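Local coordinates for protein TbpB (Actinobacillus pleuropneumoniae, PDB 3HOL) that probably binds host transferrin at the bacterial surface, as a lipoprotein part of the receptor through which the bacterium acquires iron, at residues E5-V10 against K504-K509; T12-E16 against L336-K340; V273-D277 against Q361-T365; G313-K317 against A329-N335; R405-D409 against V500-K504. All coordinates share one frame; numbering follows the deposited sequence.

In the fold
Contact 5 is core: aromatic and methyl groups pack within the C-lobe barrel and no polar bond joins its strands. Contact 1 uses the same strand, 495-508, nearer the chain's end, where it is a surface contact built on backbone pairing; both share Lys504. Contacts 3 and 4 are partly buried and lie in one handle-domain sheet, yet 3 turns on a salt-bridge network and 4 on a disulfide against a phenyl ring. Contact 2 lays a surface loop on that sheet, with Lys15 forming a salt bridge to Glu363 of contact 3. Asp9 and Asn335 link contacts 1 and 4 by a probable hydrogen bond, tying the end of strand 495-508 to the handle.

Contact 1: E5-V10 against K504-K509; sequences EEYKDV and KQQVKK
Tyr7 has CG anti to its own carbonyl carbon (chi1 -78°), which sets the ring beside Gln506: CD1 of Tyr7 lies 3.7 Å from CB of Gln506, while Val507 O sits at the ring's edge near its plane. Lys8 supplies the pairing proper. Its N donates to Val507 O at 3.0 Å, and its O accepts from Val507 N at 2.7 Å with an N-H...O angle of 170°, the two bonds of an antiparallel hydrogen-bonded pair. Above this pair the side chains run side by side, Lys8 CG 3.8 Å from Val507 CG1. Asp9 crosses Lys504 at about a right angle, its CG 3.7 Å from the CG methylene of Lys504; the lysine NZ stays clear of the carboxylate, and Asp9 OD2 is instead hydrogen-bonded to Asn335. Val10 continues the backbone bonding: its N donates to Gln505 O at 3.0 Å, almost straight at 176°. Its CG2 branch turns back over the partner strand and packs 3.6 Å from Val507 CB. Two bonds of Lys8 in strand 7-9 and one from Val10 just after it thus attach the segment, which adds a short branch at the C-terminal end of strand 495-508 in the barrel sheet. Because the three clear hydrogen bonds between the segments are main-chain, this attachment probably rests more on strand geometry and on valine and methylene packing than on complementary charge.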
# COMPACT_ATOMS: atom_id res chain seq x y z
N GLU A 5 24.04 -0.34 33.03
CA GLU A 5 22.79 -0.73 32.31
C GLU A 5 23.10 -1.78 31.22
O GLU A 5 22.53 -2.88 31.24
CB GLU A 5 22.06 0.49 31.72
CG GLU A 5 22.29 1.84 32.44
CD GLU A 5 22.54 2.99 31.47
OE1 GLU A 5 21.72 3.93 31.40
OE2 GLU A 5 23.57 2.97 30.75
N GLU A 6 24.01 -1.48 30.28
CA GLU A 6 24.76 -0.21 30.19
C GLU A 6 24.35 0.66 28.98
O GLU A 6 25.00 1.68 28.68
CB GLU A 6 26.26 -0.50 30.18
CG GLU A 6 26.71 -1.49 29.11
CD GLU A 6 28.00 -1.06 28.43
OE1 GLU A 6 28.74 -1.93 27.91
OE2 GLU A 6 28.29 0.17 28.42
N TYR A 7 23.27 0.26 28.31
CA TYR A 7 22.75 0.94 27.11
C TYR A 7 21.30 1.40 27.32
O TYR A 7 20.57 0.83 28.13
CB TYR A 7 22.80 -0.02 25.91
CG TYR A 7 24.17 -0.18 25.28
CD1 TYR A 7 24.74 0.85 24.53
CD2 TYR A 7 24.88 -1.38 25.39
CE1 TYR A 7 25.99 0.71 23.91
CE2 TYR A 7 26.15 -1.53 24.78
CZ TYR A 7 26.69 -0.48 24.04
OH TYR A 7 27.93 -0.59 23.44
N LYS A 8 20.90 2.44 26.60
CA LYS A 8 19.50 2.87 26.59
C LYS A 8 19.10 3.35 25.18
O LYS A 8 19.95 3.83 24.41
CB LYS A 8 19.26 3.96 27.63
CG LYS A 8 20.05 5.23 27.37
CD LYS A 8 19.81 6.28 28.46
CE LYS A 8 20.52 7.57 28.10
NZ LYS A 8 20.43 8.54 29.22
N ASP A 9 17.82 3.20 24.85
CA ASP A 9 17.29 3.67 23.57
C ASP A 9 17.77 5.08 23.35
O ASP A 9 17.69 5.90 24.26
CB ASP A 9 15.75 3.69 23.57
CG ASP A 9 15.15 2.30 23.46
OD1 ASP A 9 15.92 1.32 23.34
OD2 ASP A 9 13.91 2.21 23.52
N VAL A 10 18.29 5.35 22.15
CA VAL A 10 18.55 6.72 21.73
C VAL A 10 17.24 7.52 21.71
O VAL A 10 16.19 7.01 21.32
CB VAL A 10 19.25 6.77 20.34
CG1 VAL A 10 19.33 8.23 19.82
CG2 VAL A 10 20.64 6.12 20.39
N LYS A 504 16.09 -1.10 18.34
CA LYS A 504 16.25 0.35 18.38
C LYS A 504 17.72 0.66 18.64
O LYS A 504 18.35 -0.03 19.44
CB LYS A 504 15.39 0.91 19.52
CG LYS A 504 15.59 2.39 19.77
CD LYS A 504 14.71 3.24 18.90
CE LYS A 504 13.77 4.04 19.79
NZ LYS A 504 13.18 5.15 19.01
N GLN A 505 18.26 1.66 17.93
CA GLN A 505 19.62 2.18 18.17
C GLN A 505 19.74 2.60 19.64
O GLN A 505 18.78 3.06 20.26
CB GLN A 505 19.92 3.38 17.24
CG GLN A 505 21.41 3.65 16.96
CD GLN A 505 21.63 4.93 16.14
OE1 GLN A 505 21.85 4.90 14.92
NE2 GLN A 505 21.59 6.07 16.82
N GLN A 506 20.92 2.37 20.21
CA GLN A 506 21.19 2.63 21.62
C GLN A 506 22.17 3.80 21.76
O GLN A 506 22.91 4.12 20.82
CB GLN A 506 21.83 1.41 22.28
CG GLN A 506 20.96 0.16 22.30
CD GLN A 506 19.66 0.36 23.05
OE1 GLN A 506 18.58 0.41 22.45
NE2 GLN A 506 19.75 0.48 24.36
N VAL A 507 22.15 4.41 22.93
CA VAL A 507 23.20 5.35 23.33
C VAL A 507 23.73 4.88 24.69
O VAL A 507 22.98 4.28 25.48
CB VAL A 507 22.68 6.85 23.31
CG1 VAL A 507 21.57 7.07 24.35
CG2 VAL A 507 23.82 7.85 23.51
N LYS A 508 25.02 5.10 24.96
CA LYS A 508 25.60 4.73 26.26
C LYS A 508 25.17 5.64 27.45
O LYS A 508 24.34 6.54 27.29
CB LYS A 508 27.13 4.51 26.19
CG LYS A 508 27.95 5.46 25.29
CD LYS A 508 29.44 5.09 25.41
CE LYS A 508 30.31 5.62 24.25
NZ LYS A 508 30.71 7.05 24.40
N LYS A 509 25.76 5.39 28.62
CA LYS A 509 25.45 6.12 29.87
C LYS A 509 24.01 5.92 30.32
O LYS A 509 23.67 6.18 31.48
CB LYS A 509 25.77 7.63 29.74
CG LYS A 509 27.20 8.00 30.08
CD LYS A 509 27.32 9.48 30.38
CE LYS A 509 28.49 9.75 31.33
NZ LYS A 509 28.54 11.18 31.77

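Contact 2: T12-E16 against L336-K340; sequences TAKKE and LEYMK
Lys15 and Glu337 make the direct hydrogen bond of this contact, and it runs from main chain to side chain: Lys15 N donates to Glu337 OE2 at 2.8 Å, with an N-H...O angle of 156°. The donor reaches the oxygen on its anti side, 27° out of the carboxylate plane. A bend at chi2 (-102°) turns the glutamate's carboxylate towards the loop, where OE2 also lies 3.3 Å from Lys15 CB. Packing comes next. The lysine chain is extended beyond CG and crosses Tyr338 obliquely, with CG and CD of Lys15 each 3.7 Å from the ring atom CE1 of Tyr338. The phenol end lies against the loop backbone, Tyr338 OH being 3.4 Å from Lys15 CA. Solvent adds a third link: one water donates to Glu337 O at 2.7 Å and accepts a weak bond from Lys15 NZ. The stronger partner of that ammonium is Glu363, with which it forms a salt bridge, so the lysine runs from the loop, past Tyr338, to strand 356-363. On the other side of the turn, the main-chain N atoms of Glu337 and Tyr338 are each hydrogen-bonded to the carboxylate of Glu483, on strand 483-492. Structurally this is an irregular stretch, the loop between strands 7-9 and 29-33, laid across the turn at the start of strand 339-346: residues 12-16 pass over this part of the C-lobe handle domain, fastened by one backbone amide and one long lysine.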
# COMPACT_ATOMS: atom_id res chain seq x y z
N THR A 12 14.80 9.99 20.18
CA THR A 12 14.53 10.32 18.81
C THR A 12 13.19 11.03 18.78
O THR A 12 12.29 10.64 19.51
CB THR A 12 14.48 9.03 17.96
OG1 THR A 12 14.35 9.38 16.59
CG2 THR A 12 13.32 8.14 18.37
N ALA A 13 13.08 12.08 17.97
CA ALA A 13 11.78 12.72 17.70
C ALA A 13 10.69 11.68 17.41
O ALA A 13 10.93 10.67 16.74
CB ALA A 13 11.93 13.67 16.53
N LYS A 14 9.48 11.89 17.91
CA LYS A 14 8.42 10.94 17.59
C LYS A 14 7.90 11.21 16.17
O LYS A 14 7.99 12.34 15.69
CB LYS A 14 7.31 10.95 18.65
CG LYS A 14 6.26 12.02 18.47
CD LYS A 14 5.34 12.10 19.69
CE LYS A 14 4.36 13.28 19.57
NZ LYS A 14 4.97 14.48 18.91
N LYS A 15 7.38 10.18 15.50
CA LYS A 15 6.85 10.34 14.15
C LYS A 15 5.71 11.34 14.21
O LYS A 15 4.81 11.17 15.01
CB LYS A 15 6.32 9.01 13.61
CG LYS A 15 5.88 9.04 12.14
CD LYS A 15 5.50 7.63 11.62
CE LYS A 15 5.10 7.69 10.16
NZ LYS A 15 4.45 6.43 9.66
N GLU A 16 5.74 12.35 13.36
CA GLU A 16 4.68 13.36 13.39
C GLU A 16 3.37 12.71 12.98
O GLU A 16 3.25 12.22 11.87
CB GLU A 16 5.00 14.54 12.48
CG GLU A 16 5.83 14.17 11.27
CD GLU A 16 5.96 15.30 10.26
OE1 GLU A 16 6.73 15.10 9.28
OE2 GLU A 16 5.30 16.37 10.43
N LEU A 336 9.10 1.51 18.95
CA LEU A 336 9.46 1.59 17.52
C LEU A 336 8.35 2.34 16.81
O LEU A 336 7.17 2.02 17.00
CB LEU A 336 9.62 0.20 16.91
CG LEU A 336 10.70 -0.68 17.56
CD1 LEU A 336 10.63 -2.16 17.04
CD2 LEU A 336 12.07 -0.06 17.34
N GLU A 337 8.72 3.35 16.03
CA GLU A 337 7.73 4.23 15.37
C GLU A 337 7.61 4.00 13.86
O GLU A 337 6.60 4.41 13.24
CB GLU A 337 8.12 5.68 15.63
CG GLU A 337 8.11 6.09 17.13
CD GLU A 337 6.87 6.87 17.48
OE1 GLU A 337 6.20 6.55 18.48
OE2 GLU A 337 6.54 7.80 16.72
N TYR A 338 8.62 3.37 13.25
CA TYR A 338 8.68 3.27 11.77
C TYR A 338 8.64 1.82 11.25
O TYR A 338 8.85 1.59 10.04
CB TYR A 338 9.91 4.00 11.23
CG TYR A 338 9.88 5.49 11.58
CD1 TYR A 338 9.22 6.39 10.76
CD2 TYR A 338 10.50 5.97 12.75
CE1 TYR A 338 9.19 7.75 11.07
CE2 TYR A 338 10.46 7.32 13.07
CZ TYR A 338 9.82 8.20 12.22
OH TYR A 338 9.77 9.53 12.53
N MET A 339 8.37 0.88 12.16
CA MET A 339 8.20 -0.54 11.86
C MET A 339 7.31 -1.17 12.92
O MET A 339 7.11 -0.60 13.98
CB MET A 339 9.57 -1.26 11.83
CG MET A 339 10.40 -1.19 13.15
SD MET A 339 11.68 -2.47 13.21
CE MET A 339 10.78 -3.97 12.75
N LYS A 340 6.75 -2.33 12.60
CA LYS A 340 5.91 -3.14 13.49
C LYS A 340 6.17 -4.58 13.10
O LYS A 340 6.37 -4.87 11.92
CB LYS A 340 4.43 -2.87 13.22
CG LYS A 340 3.89 -1.54 13.78
CD LYS A 340 3.75 -1.62 15.31
CE LYS A 340 2.99 -0.43 15.91
NZ LYS A 340 3.97 0.47 16.57
O HOH W 1 4.89 3.43 11.40

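Contact 3: V273-D277 against Q361-T365; sequences VRIID and QGERT
Ile276 and Asp277 pair with Glu363 and Gly362, and the two short segments run 159° apart, close to antiparallel. Asp277 and Gly362 exchange two backbone bonds, Asp277 N to Gly362 O at 3.1 Å and Gly362 N to Asp277 O at 2.9 Å, and Arg364 N adds a third to Ile275 O at 2.9 Å. Strands 272-282 and 356-363 are joined in this way within the C-lobe handle domain, and on the Asp277 face of their sheet a salt-bridge network forms. Arg364 is bent at chi2 (-75°), which folds its guanidinium back over strand 272-282. It grips Asp277 side-on: Arg364 NE donates to Asp277 OD2 at 3.0 Å and NH1 to OD1 at 3.2 Å, with the carboxylate and guanidinium planes 57° apart. NH1 also donates to OD2, which lies near the guanidinium plane. A second arginine completes the network, Arg274 NE meeting Asp277 OD1 at 2.9 Å. The aliphatic part of Arg274 covers one face of the Arg364 guanidinium, with Arg274 CG 3.6 Å from Arg364 CZ over the middle of the group. Asp277 OD1 is shared by Arg274 NE and Arg364 NH1, so one carboxylate probably balances both arginines. Beyond the two segments, Tyr477 OH of strand 470-477 is hydrogen-bonded to Asp277 OD2, and Asn440 OD1, in the loop between strands 431-438 and 441-447, accepts from Arg364 NH2.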
# COMPACT_ATOMS: atom_id res chain seq x y z
N VAL A 273 15.17 1.52 -5.58
CA VAL A 273 15.48 1.42 -4.15
C VAL A 273 14.22 0.99 -3.37
O VAL A 273 13.11 1.37 -3.72
CB VAL A 273 15.96 2.77 -3.52
CG1 VAL A 273 17.41 3.01 -3.81
CG2 VAL A 273 15.09 3.99 -3.97
N ARG A 274 14.42 0.24 -2.28
CA ARG A 274 13.28 -0.20 -1.46
C ARG A 274 12.69 0.98 -0.67
O ARG A 274 13.44 1.82 -0.12
CB ARG A 274 13.73 -1.26 -0.49
CG ARG A 274 12.64 -2.11 0.16
CD ARG A 274 12.73 -3.53 -0.37
NE ARG A 274 11.57 -4.25 0.14
CZ ARG A 274 10.91 -5.15 -0.54
NH1 ARG A 274 11.32 -5.47 -1.75
NH2 ARG A 274 9.86 -5.75 0.01
N ILE A 275 11.36 1.02 -0.57
CA ILE A 275 10.69 1.98 0.31
C ILE A 275 9.93 1.28 1.43
O ILE A 275 9.71 1.87 2.50
CB ILE A 275 9.71 2.90 -0.42
CG1 ILE A 275 8.72 2.10 -1.31
CG2 ILE A 275 10.48 3.94 -1.21
CD1 ILE A 275 7.42 2.95 -1.72
N ILE A 276 9.50 0.03 1.18
CA ILE A 276 8.62 -0.64 2.12
C ILE A 276 8.96 -2.10 2.27
O ILE A 276 9.28 -2.77 1.28
CB ILE A 276 7.17 -0.55 1.60
CG1 ILE A 276 6.68 0.91 1.59
CG2 ILE A 276 6.23 -1.46 2.40
CD1 ILE A 276 5.37 1.06 0.73
N ASP A 277 8.86 -2.60 3.52
CA ASP A 277 8.76 -4.05 3.74
C ASP A 277 7.38 -4.32 4.34
O ASP A 277 6.95 -3.59 5.22
CB ASP A 277 9.83 -4.56 4.73
CG ASP A 277 11.26 -4.38 4.20
OD1 ASP A 277 11.46 -4.64 3.00
OD2 ASP A 277 12.15 -3.94 4.98
N GLN A 361 6.48 -5.23 9.08
CA GLN A 361 6.32 -4.08 8.20
C GLN A 361 7.30 -2.97 8.60
O GLN A 361 7.54 -2.75 9.77
CB GLN A 361 4.87 -3.56 8.24
CG GLN A 361 3.80 -4.69 8.05
CD GLN A 361 2.43 -4.11 7.65
OE1 GLN A 361 1.81 -4.56 6.67
NE2 GLN A 361 1.99 -3.08 8.36
N GLY A 362 7.85 -2.26 7.62
CA GLY A 362 8.77 -1.18 7.93
C GLY A 362 8.75 -0.13 6.82
O GLY A 362 8.45 -0.45 5.66
N GLU A 363 9.05 1.10 7.21
CA GLU A 363 9.13 2.25 6.30
C GLU A 363 10.61 2.56 6.13
O GLU A 363 11.20 3.15 7.04
CB GLU A 363 8.42 3.46 6.95
CG GLU A 363 6.97 3.16 7.31
CD GLU A 363 6.33 4.16 8.29
OE1 GLU A 363 6.84 5.28 8.44
OE2 GLU A 363 5.32 3.79 8.92
N ARG A 364 11.22 2.14 5.01
CA ARG A 364 12.70 2.22 4.87
C ARG A 364 13.22 3.61 5.01
O ARG A 364 12.63 4.56 4.48
CB ARG A 364 13.17 1.75 3.49
CG ARG A 364 13.08 0.29 3.25
CD ARG A 364 14.20 -0.50 3.97
NE ARG A 364 14.04 -1.93 3.69
CZ ARG A 364 14.85 -2.67 2.91
NH1 ARG A 364 14.56 -3.96 2.74
NH2 ARG A 364 15.92 -2.13 2.32
N THR A 365 14.39 3.73 5.62
CA THR A 365 15.14 5.01 5.63
C THR A 365 15.46 5.47 4.19
O THR A 365 15.95 4.67 3.38
CB THR A 365 16.46 4.85 6.40
OG1 THR A 365 16.15 4.39 7.72
CG2 THR A 365 17.28 6.18 6.45

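Contact 4: G313-K317 against A329-N335; sequences GFTNK and AVACCSN
Phe314 meets the vicinal disulfide Cys332-Cys333 at the open end of the beta hairpin formed by strands 315-322 and 325-332 in the C-lobe handle domain. The hairpin is antiparallel, its short strand axes 163° apart. Asn316 and Ala331 form its hydrogen-bonded pair here, with Ala331 N to Asn316 O at 2.9 Å and Asn316 N to Ala331 O at 3.1 Å. Past the strand ends, Ser334 N still donates to Phe314 O at 3.0 Å, so the segments stay joined beyond the disulfide. Cys332 SG and Cys333 SG are bonded at 2.0 Å, and the peptide between the cysteines is cis. Phe314 has CG anti to its backbone N (chi1 -176°), which swings the ring against the eight-membered disulfide ring. Cys333 CB makes an off-centre CH-pi contact, 4.2 Å from the Phe314 ring centroid, while both sulfurs approach obliquely; the nearer, Cys332 SG, is 3.5 Å from Phe314 CE2. The methyl CG2 of Thr315 touches Cys332 SG at 3.6 Å. Around the rest of the ring stand Ser334 OG, close to CD1, and Asn335 OD1, whose ND2 is hydrogen-bonded to Asp9 OD2; Thr381 of the barrel strand 375-387 touches Phe314 and both cysteines. The sulfurs thus face largely apolar groups, and the small ring with its cis peptide probably restricts the backbone here.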
# COMPACT_ATOMS: atom_id res chain seq x y z
N GLY A 313 0.46 -0.69 25.34
CA GLY A 313 1.38 -1.72 25.80
C GLY A 313 2.66 -1.81 25.00
O GLY A 313 2.72 -1.33 23.85
N PHE A 314 3.67 -2.44 25.58
CA PHE A 314 4.86 -2.80 24.83
C PHE A 314 4.49 -3.59 23.57
O PHE A 314 4.97 -3.28 22.48
CB PHE A 314 5.84 -3.61 25.67
CG PHE A 314 7.10 -3.90 24.93
CD1 PHE A 314 7.99 -2.89 24.66
CD2 PHE A 314 7.35 -5.17 24.45
CE1 PHE A 314 9.16 -3.13 23.93
CE2 PHE A 314 8.50 -5.43 23.73
CZ PHE A 314 9.41 -4.40 23.46
N THR A 315 3.61 -4.57 23.72
CA THR A 315 2.91 -5.18 22.60
C THR A 315 1.42 -5.05 22.86
O THR A 315 0.98 -4.90 24.01
CB THR A 315 3.32 -6.66 22.39
OG1 THR A 315 2.83 -7.48 23.46
CG2 THR A 315 4.85 -6.81 22.28
N ASN A 316 0.63 -5.11 21.79
CA ASN A 316 -0.82 -4.93 21.86
C ASN A 316 -1.52 -5.96 20.98
O ASN A 316 -1.13 -6.19 19.81
CB ASN A 316 -1.20 -3.54 21.36
CG ASN A 316 -0.60 -2.44 22.19
OD1 ASN A 316 -1.12 -2.10 23.25
ND2 ASN A 316 0.48 -1.84 21.70
N LYS A 317 -2.54 -6.59 21.57
CA LYS A 317 -3.40 -7.53 20.86
C LYS A 317 -4.59 -6.85 20.18
O LYS A 317 -5.27 -6.02 20.78
CB LYS A 317 -3.93 -8.58 21.84
CG LYS A 317 -4.88 -9.61 21.17
CD LYS A 317 -5.51 -10.60 22.16
CE LYS A 317 -4.48 -11.29 23.03
NZ LYS A 317 -4.10 -12.63 22.52
N ALA A 329 -4.05 -10.15 16.05
CA ALA A 329 -2.68 -9.71 15.81
C ALA A 329 -2.10 -9.21 17.11
O ALA A 329 -2.76 -8.50 17.84
CB ALA A 329 -2.64 -8.61 14.72
N VAL A 330 -0.85 -9.59 17.39
CA VAL A 330 -0.13 -9.06 18.54
C VAL A 330 1.10 -8.34 18.00
O VAL A 330 2.03 -8.97 17.47
CB VAL A 330 0.31 -10.18 19.53
CG1 VAL A 330 1.11 -9.59 20.66
CG2 VAL A 330 -0.90 -10.94 20.08
N ALA A 331 1.13 -7.03 18.14
CA ALA A 331 2.08 -6.22 17.43
C ALA A 331 3.06 -5.60 18.40
O ALA A 331 2.65 -5.16 19.48
CB ALA A 331 1.34 -5.11 16.67
N CYS A 332 4.32 -5.54 17.99
CA CYS A 332 5.42 -4.95 18.74
C CYS A 332 5.99 -3.84 17.86
O CYS A 332 5.98 -3.98 16.64
CB CYS A 332 6.52 -6.01 18.97
SG CYS A 332 7.67 -5.69 20.36
N CYS A 333 6.53 -2.76 18.42
CA CYS A 333 6.71 -2.50 19.85
C CYS A 333 6.41 -1.01 20.15
O CYS A 333 6.54 -0.15 19.27
CB CYS A 333 8.18 -2.75 20.23
SG CYS A 333 8.92 -4.30 19.63
N SER A 334 6.08 -0.71 21.41
CA SER A 334 5.79 0.68 21.83
C SER A 334 6.96 1.68 21.62
O SER A 334 6.76 2.87 21.53
CB SER A 334 5.34 0.70 23.32
OG SER A 334 6.36 0.15 24.14
N ASN A 335 8.18 1.17 21.53
CA ASN A 335 9.36 2.01 21.34
C ASN A 335 9.86 2.09 19.89
O ASN A 335 10.92 2.67 19.62
CB ASN A 335 10.49 1.55 22.27
CG ASN A 335 11.09 0.19 21.86
OD1 ASN A 335 10.39 -0.71 21.41
ND2 ASN A 335 12.38 0.05 22.04

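Contact 5: R405-D409 against V500-K504; sequences RTEFD and VFGAK
Phe408 reaches across to Phe501 and Ala503, its CB directed at segment 500-504. The torsion chi1 of -55° puts CG anti to the carbonyl carbon and carries the ring over the gap between the two strands. Along one side of the ring, Phe408 CD2 meets the methyl CB of Ala503 at 3.7 Å, and Phe408 CE2 lies 3.8 Å from that same Ala503 CB. At the tip, Phe408 CZ makes the closest approach of the pair, 3.4 Å from Phe501 CD1, while Phe408 CE1 on the other side is 3.8 Å from Phe501 CE1. The ring planes are only 26° apart, but the centroids are 5.2 Å from each other: the rings are strongly offset, with little overlap, and contact is limited mainly to CZ and CE1 of Phe408 with CD1 and CE1 of Phe501. Beside them Thr406 points the same way, with OG1 3.6 Å from Gly502 O. The segments are not adjacent strands: their axes come no closer than 7.4 Å and run 63° apart. Strands 405-411 and 495-508 both pair with strand 375-387, and the side chains meet across its inner face. Trp382 of that strand touches Thr406 and Phe501, Leu484 of strand 483-492 packs on both phenylalanines, and Leu417 of strand 416-421 touches Phe408, all within the C-lobe barrel core.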
# COMPACT_ATOMS: atom_id res chain seq x y z
N ARG A 405 15.67 -11.41 23.91
CA ARG A 405 16.47 -10.27 23.52
C ARG A 405 16.99 -10.40 22.07
O ARG A 405 17.29 -11.49 21.60
CB ARG A 405 17.69 -10.16 24.44
CG ARG A 405 17.37 -9.91 25.93
CD ARG A 405 18.42 -10.60 26.78
NE ARG A 405 18.14 -12.04 26.97
CZ ARG A 405 19.07 -12.97 27.26
NH1 ARG A 405 20.36 -12.63 27.40
NH2 ARG A 405 18.70 -14.24 27.43
N THR A 406 17.16 -9.26 21.41
CA THR A 406 18.01 -9.26 20.23
C THR A 406 19.01 -8.15 20.41
O THR A 406 18.72 -7.16 21.08
CB THR A 406 17.20 -9.05 18.93
OG1 THR A 406 16.49 -7.81 19.01
CG2 THR A 406 16.17 -10.19 18.70
N GLU A 407 20.19 -8.31 19.82
CA GLU A 407 21.26 -7.31 19.87
C GLU A 407 21.95 -7.34 18.54
O GLU A 407 22.13 -8.41 17.96
CB GLU A 407 22.30 -7.66 20.94
CG GLU A 407 21.71 -7.90 22.31
CD GLU A 407 22.75 -8.35 23.35
OE1 GLU A 407 23.87 -8.78 22.96
OE2 GLU A 407 22.40 -8.29 24.55
N PHE A 408 22.39 -6.18 18.08
CA PHE A 408 23.11 -6.05 16.82
C PHE A 408 24.21 -5.01 16.96
O PHE A 408 24.02 -3.98 17.64
CB PHE A 408 22.14 -5.63 15.69
CG PHE A 408 20.97 -6.55 15.55
CD1 PHE A 408 21.03 -7.61 14.66
CD2 PHE A 408 19.83 -6.37 16.32
CE1 PHE A 408 19.99 -8.47 14.54
CE2 PHE A 408 18.75 -7.24 16.21
CZ PHE A 408 18.83 -8.30 15.32
N ASP A 409 25.36 -5.32 16.37
CA ASP A 409 26.44 -4.36 16.18
C ASP A 409 26.40 -3.96 14.73
O ASP A 409 26.41 -4.81 13.85
CB ASP A 409 27.81 -4.96 16.47
CG ASP A 409 27.95 -5.45 17.89
OD1 ASP A 409 27.06 -5.18 18.73
OD2 ASP A 409 28.96 -6.12 18.16
N VAL A 500 10.76 -13.12 13.04
CA VAL A 500 10.79 -11.68 12.71
C VAL A 500 11.39 -10.91 13.87
O VAL A 500 11.12 -11.25 15.02
CB VAL A 500 9.37 -11.12 12.37
CG1 VAL A 500 8.89 -11.70 11.06
CG2 VAL A 500 8.36 -11.44 13.50
N PHE A 501 12.19 -9.89 13.58
CA PHE A 501 12.84 -9.15 14.66
C PHE A 501 12.88 -7.64 14.42
O PHE A 501 12.79 -7.17 13.28
CB PHE A 501 14.27 -9.70 14.91
CG PHE A 501 15.21 -9.58 13.73
CD1 PHE A 501 15.93 -8.41 13.51
CD2 PHE A 501 15.36 -10.63 12.84
CE1 PHE A 501 16.80 -8.29 12.42
CE2 PHE A 501 16.24 -10.54 11.76
CZ PHE A 501 16.95 -9.36 11.55
N GLY A 502 13.06 -6.87 15.50
CA GLY A 502 13.20 -5.43 15.40
C GLY A 502 14.07 -4.94 16.55
O GLY A 502 14.11 -5.59 17.58
N ALA A 503 14.76 -3.82 16.35
CA ALA A 503 15.71 -3.28 17.35
C ALA A 503 15.88 -1.77 17.21
O ALA A 503 15.85 -1.25 16.10
CB ALA A 503 17.08 -3.99 17.23
N LYS A 504 16.09 -1.10 18.34
CA LYS A 504 16.25 0.35 18.38
C LYS A 504 17.72 0.66 18.64
O LYS A 504 18.35 -0.03 19.44
CB LYS A 504 15.39 0.91 19.52
CG LYS A 504 15.59 2.39 19.77
CD LYS A 504 14.71 3.24 18.90
CE LYS A 504 13.77 4.04 19.79
NZ LYS A 504 13.18 5.15 19.01